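Local coordinates for protein alpha-1,6-mannanase (Bacteroides thetaiotaomicron, PDB 4V1S) that probably hydrolyses internal alpha-1,6-mannosidic linkages of mannan, as expected of a family GH76 glycoside hydrolase from a gut symbiont, at residues Asp60-Ile63 with Ser68-Glu71; Ser79-Asn84 with Asp114-Pro119; Asn108-Phe113 with Asn161-Glu166; Lys122-Tyr127 with Pro138-Asp143. All blocks are in the same frame, centred on the assembly; numbering follows the deposited sequence.

In the fold
The four contacts involve helices 46-61, 81-97, 99-114, 142-159 and 162-177 and a hairpin, in a largely helical fold of the (alpha/alpha)6-barrel type expected for family GH76. Contact 1 closes a turn just after helix 46-61 before contact 2 opens; their centres lie about 13 Å apart and they touch through Y69 and S79. Contacts 2 and 3 alternate along the chain and pack together through helices 81-97 and 99-114. Contact 4 is nested inside the loop that contact 3 closes, and shares with contact 2 the hairpin of strands 117-121 and 124-127. Contact 3 also meets contact 1 (N112 with S68) and contact 4 (F113 on Y127). Contacts 1 and 4 alone do not touch, their nearest atoms about 12 Å apart.

Contact 1 (Asp60-Ile63 with Ser68-Glu71)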
loop_
_atom_site.group_PDB
_atom_site.type_symbol
_atom_site.label_atom_id
_atom_site.label_comp_id
_atom_site.label_asym_id
_atom_site.label_seq_id
_atom_site.Cartn_x
_atom_site.Cartn_y
_atom_site.Cartn_z
ATOM N N ASP A 60 -11.592 8.402 17.439
ATOM C CA ASP A 60 -10.432 9.275 17.669
ATOM C C ASP A 60 -10.233 10.300 16.565
ATOM O O ASP A 60 -9.860 11.439 16.856
ATOM C CB ASP A 60 -9.128 8.460 17.758
ATOM C CG ASP A 60 -9.001 7.664 19.041
ATOM O OD1 ASP A 60 -9.671 7.990 20.056
ATOM O OD2 ASP A 60 -8.180 6.707 19.022
ATOM N N LEU A 61 -10.459 9.883 15.314
ATOM C CA LEU A 61 -10.007 10.654 14.177
ATOM C C LEU A 61 -11.025 11.039 13.123
ATOM O O LEU A 61 -10.726 11.926 12.317
ATOM C CB LEU A 61 -8.815 9.957 13.511
ATOM C CG LEU A 61 -7.541 9.835 14.352
ATOM C CD1 LEU A 61 -6.520 8.951 13.671
ATOM C CD2 LEU A 61 -6.944 11.197 14.665
ATOM N N LYS A 62 -12.222 10.458 13.113
ATOM C CA LYS A 62 -13.210 10.905 12.129
ATOM C C LYS A 62 -13.651 12.332 12.521
ATOM O O LYS A 62 -13.844 12.625 13.690
ATOM C CB LYS A 62 -14.419 9.968 12.055
ATOM C CG LYS A 62 -15.328 10.253 10.874
ATOM C CD LYS A 62 -16.519 9.298 10.826
ATOM C CE LYS A 62 -16.967 8.995 9.378
ATOM N NZ LYS A 62 -17.603 7.649 9.129
ATOM N N ILE A 63 -13.726 13.212 11.536
ATOM C CA ILE A 63 -14.111 14.580 11.766
ATOM C C ILE A 63 -15.629 14.577 11.836
ATOM O O ILE A 63 -16.317 14.167 10.884
ATOM C CB ILE A 63 -13.590 15.505 10.660
ATOM C CG1 ILE A 63 -12.057 15.430 10.590
ATOM C CG2 ILE A 63 -14.070 16.937 10.893
ATOM C CD1 ILE A 63 -11.447 16.240 9.466
ATOM N N SER A 68 -14.492 12.333 6.557
ATOM C CA SER A 68 -13.076 12.705 6.485
ATOM C C SER A 68 -12.460 12.476 7.863
ATOM O O SER A 68 -13.175 12.269 8.863
ATOM C CB SER A 68 -12.919 14.189 6.099
ATOM O OG SER A 68 -13.515 14.458 4.840
ATOM N N TYR A 69 -11.124 12.459 7.883
ATOM C CA TYR A 69 -10.345 12.126 9.075
ATOM C C TYR A 69 -9.301 13.171 9.339
ATOM O O TYR A 69 -8.692 13.709 8.399
ATOM C CB TYR A 69 -9.676 10.748 8.887
ATOM C CG TYR A 69 -10.722 9.657 8.892
ATOM C CD1 TYR A 69 -11.436 9.354 7.738
ATOM C CD2 TYR A 69 -11.043 8.958 10.070
ATOM C CE1 TYR A 69 -12.464 8.428 7.746
ATOM C CE2 TYR A 69 -12.066 8.013 10.090
ATOM C CZ TYR A 69 -12.769 7.750 8.915
ATOM O OH TYR A 69 -13.788 6.836 8.897
ATOM N N TYR A 70 -9.077 13.413 10.628
ATOM C CA TYR A 70 -7.946 14.200 11.090
ATOM C C TYR A 70 -6.650 13.422 10.936
ATOM O O TYR A 70 -6.654 12.207 10.947
ATOM C CB TYR A 70 -8.087 14.545 12.567
ATOM C CG TYR A 70 -9.219 15.467 12.956
ATOM C CD1 TYR A 70 -9.250 16.777 12.533
ATOM C CD2 TYR A 70 -10.228 15.030 13.795
ATOM C CE1 TYR A 70 -10.256 17.634 12.939
ATOM C CE2 TYR A 70 -11.235 15.876 14.203
ATOM C CZ TYR A 70 -11.256 17.178 13.755
ATOM O OH TYR A 70 -12.258 18.041 14.175
ATOM N N GLU A 71 -5.532 14.145 10.814
ATOM C CA GLU A 71 -4.225 13.495 10.708
ATOM C C GLU A 71 -3.786 12.797 11.982
ATOM O O GLU A 71 -3.190 11.728 11.929
ATOM C CB GLU A 71 -3.140 14.493 10.300
ATOM C CG GLU A 71 -1.743 13.894 10.104
ATOM C CD GLU A 71 -1.663 12.756 9.078
ATOM O OE1 GLU A 71 -2.572 12.622 8.250
ATOM O OE2 GLU A 71 -0.693 11.954 9.115
#
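Y70 N donates to L61 O over 2.8 Å, and I63 N returns a bond to S68 O at 2.9 Å. These two bonds flank K62 and Y69, an antiparallel, non-hydrogen-bonded pair, and so form a single beta bridge that closes a tight turn at the start of the connection from helix 46-61 to helix 81-97 of the alpha-helical barrel. L61 O also lies 3.3 Å from Y69 CA, a CA-H...O contact beside the stronger bond.

K62 has its CG anti to the backbone N (chi1 -169°), which lays the aliphatic chain across the Y69 ring: CG is over one face, and CB reaches Y69 CE2 at 3.6 Å. The hydroxyl of Y69 bonds to D58, back in helix 46-61, so this tyrosine ties the loop to the helix it has just left. S68 OG bonds to N112 of helix 99-114. L61 CD2 meets Y70 CB at 4.1 Å. On I63, the CG1 branch stands squarely over the Y70 ring in a CH-pi contact, 3.4 Å from the centroid and 1° off the ring normal.

Contact 2 (Ser79-Asn84 with Asp114-Pro119)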
loop_
_atom_site.group_PDB
_atom_site.type_symbol
_atom_site.label_atom_id
_atom_site.label_comp_id
_atom_site.label_asym_id
_atom_site.label_seq_id
_atom_site.Cartn_x
_atom_site.Cartn_y
_atom_site.Cartn_z
ATOM N N SER A 79 -6.430 14.964 7.553
ATOM C CA SER A 79 -5.404 13.968 7.253
ATOM C C SER A 79 -4.811 14.094 5.858
ATOM O O SER A 79 -5.484 14.456 4.879
ATOM C CB SER A 79 -5.987 12.573 7.399
ATOM O OG SER A 79 -7.123 12.373 6.557
ATOM N N PHE A 80 -3.521 13.793 5.772
ATOM C CA PHE A 80 -2.896 13.529 4.501
ATOM C C PHE A 80 -3.558 12.315 3.871
ATOM O O PHE A 80 -4.196 11.513 4.541
ATOM C CB PHE A 80 -1.410 13.277 4.673
ATOM C CG PHE A 80 -0.643 14.471 5.184
ATOM C CD1 PHE A 80 -0.428 15.568 4.378
ATOM C CD2 PHE A 80 -0.118 14.485 6.468
ATOM C CE1 PHE A 80 0.256 16.671 4.832
ATOM C CE2 PHE A 80 0.594 15.579 6.925
ATOM C CZ PHE A 80 0.781 16.673 6.097
ATOM N N ILE A 81 -3.418 12.194 2.561
ATOM C CA ILE A 81 -4.139 11.161 1.838
ATOM C C ILE A 81 -3.765 9.739 2.318
ATOM O O ILE A 81 -4.627 8.822 2.350
ATOM C CB ILE A 81 -3.972 11.345 0.310
ATOM C CG1 ILE A 81 -5.021 10.553 -0.446
ATOM C CG2 ILE A 81 -2.568 10.970 -0.157
ATOM C CD1 ILE A 81 -5.023 10.842 -1.934
ATOM N N TRP A 82 -2.501 9.552 2.708
ATOM C CA TRP A 82 -1.972 8.178 2.928
ATOM C C TRP A 82 -2.845 7.329 3.875
ATOM O O TRP A 82 -3.192 6.212 3.560
ATOM C CB TRP A 82 -0.545 8.290 3.479
ATOM C CG TRP A 82 0.254 7.050 3.451
ATOM C CD1 TRP A 82 -0.149 5.792 3.149
ATOM C CD2 TRP A 82 1.622 6.964 3.814
ATOM N NE1 TRP A 82 0.914 4.911 3.258
ATOM C CE2 TRP A 82 2.013 5.611 3.676
ATOM C CE3 TRP A 82 2.561 7.899 4.255
ATOM C CZ2 TRP A 82 3.292 5.179 3.961
ATOM C CZ3 TRP A 82 3.854 7.469 4.494
ATOM C CH2 TRP A 82 4.198 6.123 4.373
ATOM N N GLY A 83 -3.184 7.855 5.059
ATOM C CA GLY A 83 -3.952 7.058 6.019
ATOM C C GLY A 83 -5.307 6.656 5.495
ATOM O O GLY A 83 -5.817 5.609 5.839
ATOM N N ASN A 84 -5.888 7.511 4.641
ATOM C CA ASN A 84 -7.140 7.204 4.001
ATOM C C ASN A 84 -7.038 6.098 2.980
ATOM O O ASN A 84 -8.024 5.407 2.707
ATOM C CB ASN A 84 -7.701 8.454 3.285
ATOM C CG ASN A 84 -7.986 9.579 4.254
ATOM O OD1 ASN A 84 -9.028 9.613 4.900
ATOM N ND2 ASN A 84 -7.024 10.446 4.423
ATOM N N ASP A 114 -12.584 12.066 -3.404
ATOM C CA ASP A 114 -12.861 13.165 -4.351
ATOM C C ASP A 114 -12.412 14.559 -3.768
ATOM O O ASP A 114 -12.069 15.472 -4.520
ATOM C CB ASP A 114 -14.347 13.190 -4.733
ATOM C CG ASP A 114 -14.737 12.183 -5.863
ATOM O OD1 ASP A 114 -13.867 11.623 -6.626
ATOM O OD2 ASP A 114 -15.986 11.996 -5.991
ATOM N N ASN A 115 -12.414 14.692 -2.437
ATOM C CA ASN A 115 -11.937 15.925 -1.796
ATOM C C ASN A 115 -10.481 16.165 -2.071
ATOM O O ASN A 115 -10.036 17.302 -1.996
ATOM C CB ASN A 115 -12.167 15.929 -0.315
ATOM C CG ASN A 115 -13.638 15.954 0.036
ATOM O OD1 ASN A 115 -14.417 16.710 -0.540
ATOM N ND2 ASN A 115 -14.022 15.138 1.002
ATOM N N TYR A 116 -9.726 15.097 -2.314
ATOM C CA TYR A 116 -8.295 15.183 -2.617
ATOM C C TYR A 116 -7.972 15.227 -4.116
ATOM O O TYR A 116 -6.799 15.339 -4.497
ATOM C CB TYR A 116 -7.567 13.994 -1.990
ATOM C CG TYR A 116 -7.625 13.913 -0.467
ATOM C CD1 TYR A 116 -8.767 13.499 0.193
ATOM C CD2 TYR A 116 -6.542 14.263 0.310
ATOM C CE1 TYR A 116 -8.816 13.388 1.557
ATOM C CE2 TYR A 116 -6.582 14.130 1.689
ATOM C CZ TYR A 116 -7.728 13.760 2.312
ATOM O OH TYR A 116 -7.756 13.687 3.684
ATOM N N TRP A 117 -8.990 15.060 -4.969
ATOM C CA TRP A 117 -8.754 15.013 -6.417
ATOM C C TRP A 117 -8.665 16.403 -6.994
ATOM O O TRP A 117 -9.563 17.231 -6.789
ATOM C CB TRP A 117 -9.893 14.276 -7.083
ATOM C CG TRP A 117 -9.812 14.167 -8.576
ATOM C CD1 TRP A 117 -10.531 14.864 -9.480
ATOM C CD2 TRP A 117 -8.948 13.301 -9.319
ATOM N NE1 TRP A 117 -10.227 14.458 -10.745
ATOM C CE2 TRP A 117 -9.235 13.519 -10.684
ATOM C CE3 TRP A 117 -7.942 12.367 -8.968
ATOM C CZ2 TRP A 117 -8.628 12.799 -11.700
ATOM C CZ3 TRP A 117 -7.331 11.685 -9.982
ATOM C CH2 TRP A 117 -7.664 11.923 -11.348
ATOM N N HIS A 118 -7.614 16.625 -7.778
ATOM C CA HIS A 118 -7.489 17.843 -8.548
ATOM C C HIS A 118 -7.732 17.551 -10.017
ATOM O O HIS A 118 -7.006 16.788 -10.597
ATOM C CB HIS A 118 -6.122 18.503 -8.354
ATOM C CG HIS A 118 -6.125 19.969 -8.636
ATOM N ND1 HIS A 118 -6.405 20.492 -9.884
ATOM C CD2 HIS A 118 -5.902 21.033 -7.830
ATOM C CE1 HIS A 118 -6.362 21.807 -9.830
ATOM N NE2 HIS A 118 -6.036 22.161 -8.600
ATOM N N PRO A 119 -8.746 18.201 -10.625
ATOM C CA PRO A 119 -9.118 17.841 -12.017
ATOM C C PRO A 119 -8.180 18.407 -13.072
ATOM O O PRO A 119 -8.216 17.969 -14.196
ATOM C CB PRO A 119 -10.489 18.467 -12.189
ATOM C CG PRO A 119 -10.499 19.610 -11.237
ATOM C CD PRO A 119 -9.682 19.173 -10.051
HETATM O O HOH W 1 -9.791 12.294 5.208
#
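Y116 reaches across to the start of helix 81-97, and its polar end carries the hydrogen bonds. Y116 OH donates to S79 O at 2.7 Å, the acceptor lying in the plane of the ring at its edge. The same hydroxyl accepts from water 1, whose oxygen is 2.9 Å from Y116 OH. Water 1 gives its other proton to N84 OD1 at 2.8 Å, so the phenol is tied directly to S79, before the helix, and through the water to N84 in its first turn.

A second set of bonds, within 79-84, fixes the surface that the tyrosine meets. N84 ND2 donates to S79 OG over 2.9 Å in an almost straight bond (171°) that lies in its own amide plane, and it makes a weak bond to F80 O. S79 OG is also bonded to Y69 O, so both the carbonyl and the hydroxyl of S79 are engaged.

The apolar part is I81. Its side chain and the tyrosine run antiparallel alongside one another, with CG1 over one ring face; I81 CB lies 3.9 Å from Y116 CD2, and I81 CD1 is 4.1 Å from Y116 CB.

Y116 is the third residue of a type I turn from D114 to W117, closed by W117 N to D114 O at 3.1 Å. The contact docks this helix-to-hairpin turn, between helix 99-114 and strand 117-121, on the N-terminal end of helix 81-97 in the probable (alpha/alpha)6 barrel, with Y127 of strand 124-127 packing on both Y116 and I81, and F113 of helix 99-114 against I81 and N84.

Contact 3 (Asn108-Phe113 with Asn161-Glu166); sequences NCFLNF and NNSYLE
Helix 99-114 meets the first turn of helix 162-177 where F110 and Y164 face each other, their CA atoms 7.6 Å apart; the contact packs two helices of the probable (alpha/alpha)6 barrel that are far apart in sequence. F110 carries it: its CB points toward helix 162-177, and the anti torsion (chi1 179°) carries the ring on to Y164. Y164 CD1 and CE1 lie over the F110 face, CD1 3.4 Å above the F110 plane and over its centre, while Y164 CE1 approaches F110 CG at 3.4 Å. The planes meet obliquely, at 56°, with centroids 4.7 Å apart. The far end of the phenylalanine rests on the helix backbone: F110 CZ is 3.5 Å from S163 O, and F110 CE2 is 3.6 Å from S163 OG.

N161 caps this helix, its OD1 accepting from Y164 N at 3.2 Å, and its CB lies over one face of the Y164 ring. The tyrosine is further packed by L106 and M107 of helix 99-114 and by A155 and T159 of helix 142-159.

With an alanine at F110, Y164 CD1 and CE1 would probably lose the surface they rest on, leaving a gap between the helices and the ring freer to shift. No hydrogen bond crosses here: between these two segments the contact is van der Waals, ring carbons against ring carbons and against the oxygens of S163, and depends on shape rather than on directed bonds.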
loop_
_atom_site.group_PDB
_atom_site.type_symbol
_atom_site.label_atom_id
_atom_site.label_comp_id
_atom_site.label_asym_id
_atom_site.label_seq_id
_atom_site.Cartn_x
_atom_site.Cartn_y
_atom_site.Cartn_z
ATOM N N ASN A 108 -18.594 5.891 0.401
ATOM C CA ASN A 108 -18.335 7.092 1.191
ATOM C C ASN A 108 -16.836 7.470 1.250
ATOM O O ASN A 108 -16.446 8.639 1.211
ATOM C CB ASN A 108 -18.920 6.946 2.591
ATOM C CG ASN A 108 -20.425 7.032 2.590
ATOM O OD1 ASN A 108 -21.019 7.639 1.690
ATOM N ND2 ASN A 108 -21.061 6.426 3.585
ATOM N N CYS A 109 -15.987 6.450 1.299
ATOM C CA CYS A 109 -14.535 6.687 1.245
ATOM C C CYS A 109 -14.130 7.222 -0.116
ATOM O O CYS A 109 -13.397 8.202 -0.210
ATOM C CB CYS A 109 -13.863 5.364 1.580
ATOM S SG CYS A 109 -12.102 5.372 1.478
ATOM N N PHE A 110 -14.673 6.636 -1.179
ATOM C CA PHE A 110 -14.395 7.130 -2.546
ATOM C C PHE A 110 -14.780 8.584 -2.729
ATOM O O PHE A 110 -14.005 9.410 -3.261
ATOM C CB PHE A 110 -15.093 6.258 -3.584
ATOM C CG PHE A 110 -14.878 6.725 -4.993
ATOM C CD1 PHE A 110 -13.658 6.537 -5.620
ATOM C CD2 PHE A 110 -15.874 7.408 -5.669
ATOM C CE1 PHE A 110 -13.451 6.968 -6.927
ATOM C CE2 PHE A 110 -15.675 7.855 -6.966
ATOM C CZ PHE A 110 -14.465 7.619 -7.602
ATOM N N LEU A 111 -15.926 8.929 -2.174
ATOM C CA LEU A 111 -16.402 10.310 -2.216
ATOM C C LEU A 111 -15.523 11.219 -1.361
ATOM O O LEU A 111 -15.329 12.391 -1.698
ATOM C CB LEU A 111 -17.878 10.395 -1.809
ATOM C CG LEU A 111 -18.838 9.726 -2.804
ATOM C CD1 LEU A 111 -20.239 9.636 -2.207
ATOM C CD2 LEU A 111 -18.881 10.433 -4.147
ATOM N N ASN A 112 -14.968 10.693 -0.272
ATOM C CA ASN A 112 -13.991 11.476 0.465
ATOM C C ASN A 112 -12.698 11.703 -0.350
ATOM O O ASN A 112 -12.120 12.788 -0.298
ATOM C CB ASN A 112 -13.669 10.824 1.800
ATOM C CG ASN A 112 -12.811 11.715 2.682
ATOM O OD1 ASN A 112 -13.099 12.898 2.838
ATOM N ND2 ASN A 112 -11.698 11.176 3.165
ATOM N N PHE A 113 -12.250 10.673 -1.045
ATOM C CA PHE A 113 -11.109 10.778 -1.921
ATOM C C PHE A 113 -11.335 11.864 -2.977
ATOM O O PHE A 113 -10.388 12.549 -3.356
ATOM C CB PHE A 113 -10.744 9.439 -2.606
ATOM C CG PHE A 113 -9.732 8.651 -1.836
ATOM C CD1 PHE A 113 -10.106 7.952 -0.670
ATOM C CD2 PHE A 113 -8.399 8.658 -2.196
ATOM C CE1 PHE A 113 -9.158 7.289 0.088
ATOM C CE2 PHE A 113 -7.435 7.994 -1.420
ATOM C CZ PHE A 113 -7.807 7.296 -0.291
ATOM N N ASN A 161 -17.945 -0.855 -10.214
ATOM C CA ASN A 161 -18.359 0.535 -10.311
ATOM C C ASN A 161 -17.418 1.288 -11.234
ATOM O O ASN A 161 -16.207 1.360 -10.971
ATOM C CB ASN A 161 -18.364 1.159 -8.930
ATOM C CG ASN A 161 -18.790 2.606 -8.951
ATOM O OD1 ASN A 161 -18.090 3.464 -9.498
ATOM N ND2 ASN A 161 -19.913 2.896 -8.337
ATOM N N ASN A 162 -17.970 1.831 -12.314
ATOM C CA ASN A 162 -17.132 2.458 -13.347
ATOM C C ASN A 162 -16.421 3.727 -12.875
ATOM O O ASN A 162 -15.310 4.019 -13.347
ATOM C CB ASN A 162 -17.937 2.701 -14.637
ATOM C CG ASN A 162 -18.102 1.406 -15.489
ATOM O OD1 ASN A 162 -17.437 0.390 -15.242
ATOM N ND2 ASN A 162 -18.960 1.466 -16.520
ATOM N N SER A 163 -17.023 4.456 -11.933
ATOM C CA SER A 163 -16.389 5.673 -11.419
ATOM C C SER A 163 -15.074 5.341 -10.696
ATOM O O SER A 163 -14.124 6.105 -10.785
ATOM C CB SER A 163 -17.345 6.482 -10.538
ATOM O OG SER A 163 -17.583 5.854 -9.298
ATOM N N TYR A 164 -15.018 4.197 -10.011
ATOM C CA TYR A 164 -13.779 3.780 -9.345
ATOM C C TYR A 164 -12.670 3.519 -10.381
ATOM O O TYR A 164 -11.528 3.946 -10.204
ATOM C CB TYR A 164 -13.988 2.516 -8.493
ATOM C CG TYR A 164 -15.017 2.621 -7.372
ATOM C CD1 TYR A 164 -15.545 3.835 -6.940
ATOM C CD2 TYR A 164 -15.468 1.475 -6.755
ATOM C CE1 TYR A 164 -16.487 3.877 -5.894
ATOM C CE2 TYR A 164 -16.381 1.506 -5.731
ATOM C CZ TYR A 164 -16.879 2.707 -5.290
ATOM O OH TYR A 164 -17.792 2.715 -4.272
ATOM N N LEU A 165 -13.038 2.849 -11.486
ATOM C CA LEU A 165 -12.069 2.566 -12.542
ATOM C C LEU A 165 -11.592 3.848 -13.255
ATOM O O LEU A 165 -10.426 3.960 -13.593
ATOM C CB LEU A 165 -12.680 1.587 -13.548
ATOM C CG LEU A 165 -11.709 1.126 -14.629
ATOM C CD1 LEU A 165 -10.515 0.379 -14.020
ATOM C CD2 LEU A 165 -12.423 0.280 -15.655
ATOM N N GLU A 166 -12.493 4.797 -13.463
ATOM C CA GLU A 166 -12.139 6.069 -14.083
ATOM C C GLU A 166 -11.038 6.761 -13.271
ATOM O O GLU A 166 -10.044 7.237 -13.814
ATOM C CB GLU A 166 -13.375 6.955 -14.192
ATOM C CG GLU A 166 -13.164 8.356 -14.711
ATOM C CD GLU A 166 -14.489 9.087 -14.949
ATOM O OE1 GLU A 166 -15.572 8.542 -14.594
ATOM O OE2 GLU A 166 -14.446 10.209 -15.497
#

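Contact 4 (Lys122-Tyr127 with Pro138-Asp143)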
loop_
_atom_site.group_PDB
_atom_site.type_symbol
_atom_site.label_atom_id
_atom_site.label_comp_id
_atom_site.label_asym_id
_atom_site.label_seq_id
_atom_site.Cartn_x
_atom_site.Cartn_y
_atom_site.Cartn_z
ATOM N N LYS A 122 -1.812 22.536 -13.829
ATOM C CA LYS A 122 -0.769 22.594 -14.845
ATOM C C LYS A 122 -0.906 21.501 -15.917
ATOM O O LYS A 122 0.085 20.927 -16.363
ATOM C CB LYS A 122 0.639 22.621 -14.188
ATOM C CG LYS A 122 1.093 24.023 -13.777
ATOM C CD LYS A 122 2.497 24.116 -13.187
ATOM C CE LYS A 122 2.872 25.611 -13.073
ATOM N NZ LYS A 122 4.070 26.020 -12.270
ATOM N N GLY A 123 -2.149 21.223 -16.342
ATOM C CA GLY A 123 -2.433 20.375 -17.477
ATOM C C GLY A 123 -2.823 18.932 -17.230
ATOM O O GLY A 123 -3.096 18.178 -18.196
ATOM N N ILE A 124 -2.815 18.513 -15.963
ATOM C CA ILE A 124 -3.058 17.130 -15.660
ATOM C C ILE A 124 -3.779 16.977 -14.310
ATOM O O ILE A 124 -3.541 17.711 -13.347
ATOM C CB ILE A 124 -1.770 16.256 -15.711
ATOM C CG1 ILE A 124 -2.174 14.757 -15.764
ATOM C CG2 ILE A 124 -0.814 16.644 -14.584
ATOM C CD1 ILE A 124 -1.006 13.807 -15.998
ATOM N N ALA A 125 -4.713 16.045 -14.299
ATOM C CA ALA A 125 -5.476 15.676 -13.104
ATOM C C ALA A 125 -4.710 14.670 -12.250
ATOM O O ALA A 125 -3.934 13.867 -12.771
ATOM C CB ALA A 125 -6.799 15.043 -13.540
ATOM N N GLY A 126 -4.973 14.686 -10.948
ATOM C CA GLY A 126 -4.370 13.728 -10.085
ATOM C C GLY A 126 -4.713 14.051 -8.643
ATOM O O GLY A 126 -5.143 15.166 -8.317
ATOM N N TYR A 127 -4.543 13.065 -7.768
ATOM C CA TYR A 127 -4.788 13.283 -6.348
ATOM C C TYR A 127 -3.646 14.102 -5.695
ATOM O O TYR A 127 -2.501 13.944 -6.050
ATOM C CB TYR A 127 -4.904 11.953 -5.599
ATOM C CG TYR A 127 -6.186 11.188 -5.869
ATOM C CD1 TYR A 127 -7.391 11.557 -5.264
ATOM C CD2 TYR A 127 -6.209 10.122 -6.758
ATOM C CE1 TYR A 127 -8.590 10.896 -5.571
ATOM C CE2 TYR A 127 -7.391 9.434 -7.028
ATOM C CZ TYR A 127 -8.587 9.825 -6.427
ATOM O OH TYR A 127 -9.746 9.133 -6.718
ATOM N N PRO A 138 -2.240 22.449 -5.789
ATOM C CA PRO A 138 -2.094 21.247 -4.993
ATOM C C PRO A 138 -0.639 20.817 -4.845
ATOM O O PRO A 138 0.213 21.231 -5.635
ATOM C CB PRO A 138 -2.850 20.208 -5.824
ATOM C CG PRO A 138 -2.468 20.611 -7.243
ATOM C CD PRO A 138 -2.430 22.123 -7.213
ATOM N N ASP A 139 -0.378 20.014 -3.827
ATOM C CA ASP A 139 0.930 19.409 -3.574
ATOM C C ASP A 139 0.740 17.944 -3.906
ATOM O O ASP A 139 0.076 17.214 -3.160
ATOM C CB ASP A 139 1.331 19.629 -2.110
ATOM C CG ASP A 139 2.817 19.420 -1.836
ATOM O OD1 ASP A 139 3.653 19.331 -2.776
ATOM O OD2 ASP A 139 3.173 19.368 -0.625
ATOM N N ARG A 140 1.288 17.524 -5.054
ATOM C CA ARG A 140 1.005 16.165 -5.557
ATOM C C ARG A 140 2.244 15.295 -5.653
ATOM O O ARG A 140 3.350 15.817 -5.899
ATOM C CB ARG A 140 0.275 16.211 -6.889
ATOM C CG ARG A 140 -0.998 17.049 -6.849
ATOM C CD ARG A 140 -1.869 16.860 -8.060
ATOM N NE ARG A 140 -1.240 17.422 -9.263
ATOM C CZ ARG A 140 -1.864 17.556 -10.434
ATOM N NH1 ARG A 140 -3.119 17.187 -10.568
ATOM N NH2 ARG A 140 -1.246 18.096 -11.475
ATOM N N PHE A 141 2.032 14.000 -5.376
ATOM C CA PHE A 141 3.072 12.981 -5.253
ATOM C C PHE A 141 2.773 11.818 -6.154
ATOM O O PHE A 141 1.656 11.316 -6.176
ATOM C CB PHE A 141 3.163 12.526 -3.787
ATOM C CG PHE A 141 3.599 13.641 -2.867
ATOM C CD1 PHE A 141 2.678 14.623 -2.458
ATOM C CD2 PHE A 141 4.903 13.756 -2.473
ATOM C CE1 PHE A 141 3.059 15.652 -1.625
ATOM C CE2 PHE A 141 5.301 14.815 -1.660
ATOM C CZ PHE A 141 4.379 15.765 -1.262
ATOM N N TYR A 142 3.784 11.388 -6.898
ATOM C CA TYR A 142 3.558 10.342 -7.879
ATOM C C TYR A 142 3.319 9.010 -7.158
ATOM O O TYR A 142 2.536 8.202 -7.642
ATOM C CB TYR A 142 4.700 10.276 -8.906
ATOM C CG TYR A 142 4.842 11.560 -9.693
ATOM C CD1 TYR A 142 3.927 11.894 -10.671
ATOM C CD2 TYR A 142 5.861 12.470 -9.425
ATOM C CE1 TYR A 142 4.041 13.090 -11.394
ATOM C CE2 TYR A 142 5.965 13.662 -10.144
ATOM C CZ TYR A 142 5.049 13.954 -11.136
ATOM O OH TYR A 142 5.132 15.124 -11.875
ATOM N N ASP A 143 3.950 8.808 -6.000
ATOM C CA ASP A 143 3.712 7.598 -5.230
ATOM C C ASP A 143 2.293 7.531 -4.653
ATOM O O ASP A 143 1.625 6.512 -4.796
ATOM C CB ASP A 143 4.787 7.328 -4.165
ATOM C CG ASP A 143 4.878 8.411 -3.108
ATOM O OD1 ASP A 143 4.432 9.549 -3.358
ATOM O OD2 ASP A 143 5.430 8.138 -2.012
HETATM O O HOH W 2 -0.406 13.339 -4.287
#
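R140 starts with CG beside its backbone N (chi1 -54°) and then folds at chi3 (-69°), a bend that carries the guanidinium along strand 124-127 to I124 O. The segment that bears it links the hairpin of strands 117-121 and 124-127 to helix 142-159, in a fold of the alpha/alpha-barrel type. Both terminal nitrogens grip the one carbonyl oxygen end-on: NH1 to I124 O at 2.9 Å and NH2 to I124 O at 3.0 Å. The oxygen lies only 3° out of the guanidinium plane, and both donors reach it from the same face of its carbonyl.

On the way, R140 CG passes Y127 O at 3.5 Å, and I124 CG2 packs on R140 NH2 at the same distance. G126 runs beside the guanidinium, where a side-chain carbon would fall 3.5 Å from R140 NH1. NE makes a salt bridge to E191, which probably balances the buried charge.

A methionine in place of R140 would probably leave I124 O without its two donors and E191 without its cationic mate. Farther along, water 2 lies between Y127 O and F141 N, its oxygen accepting from F141 N at 2.8 Å.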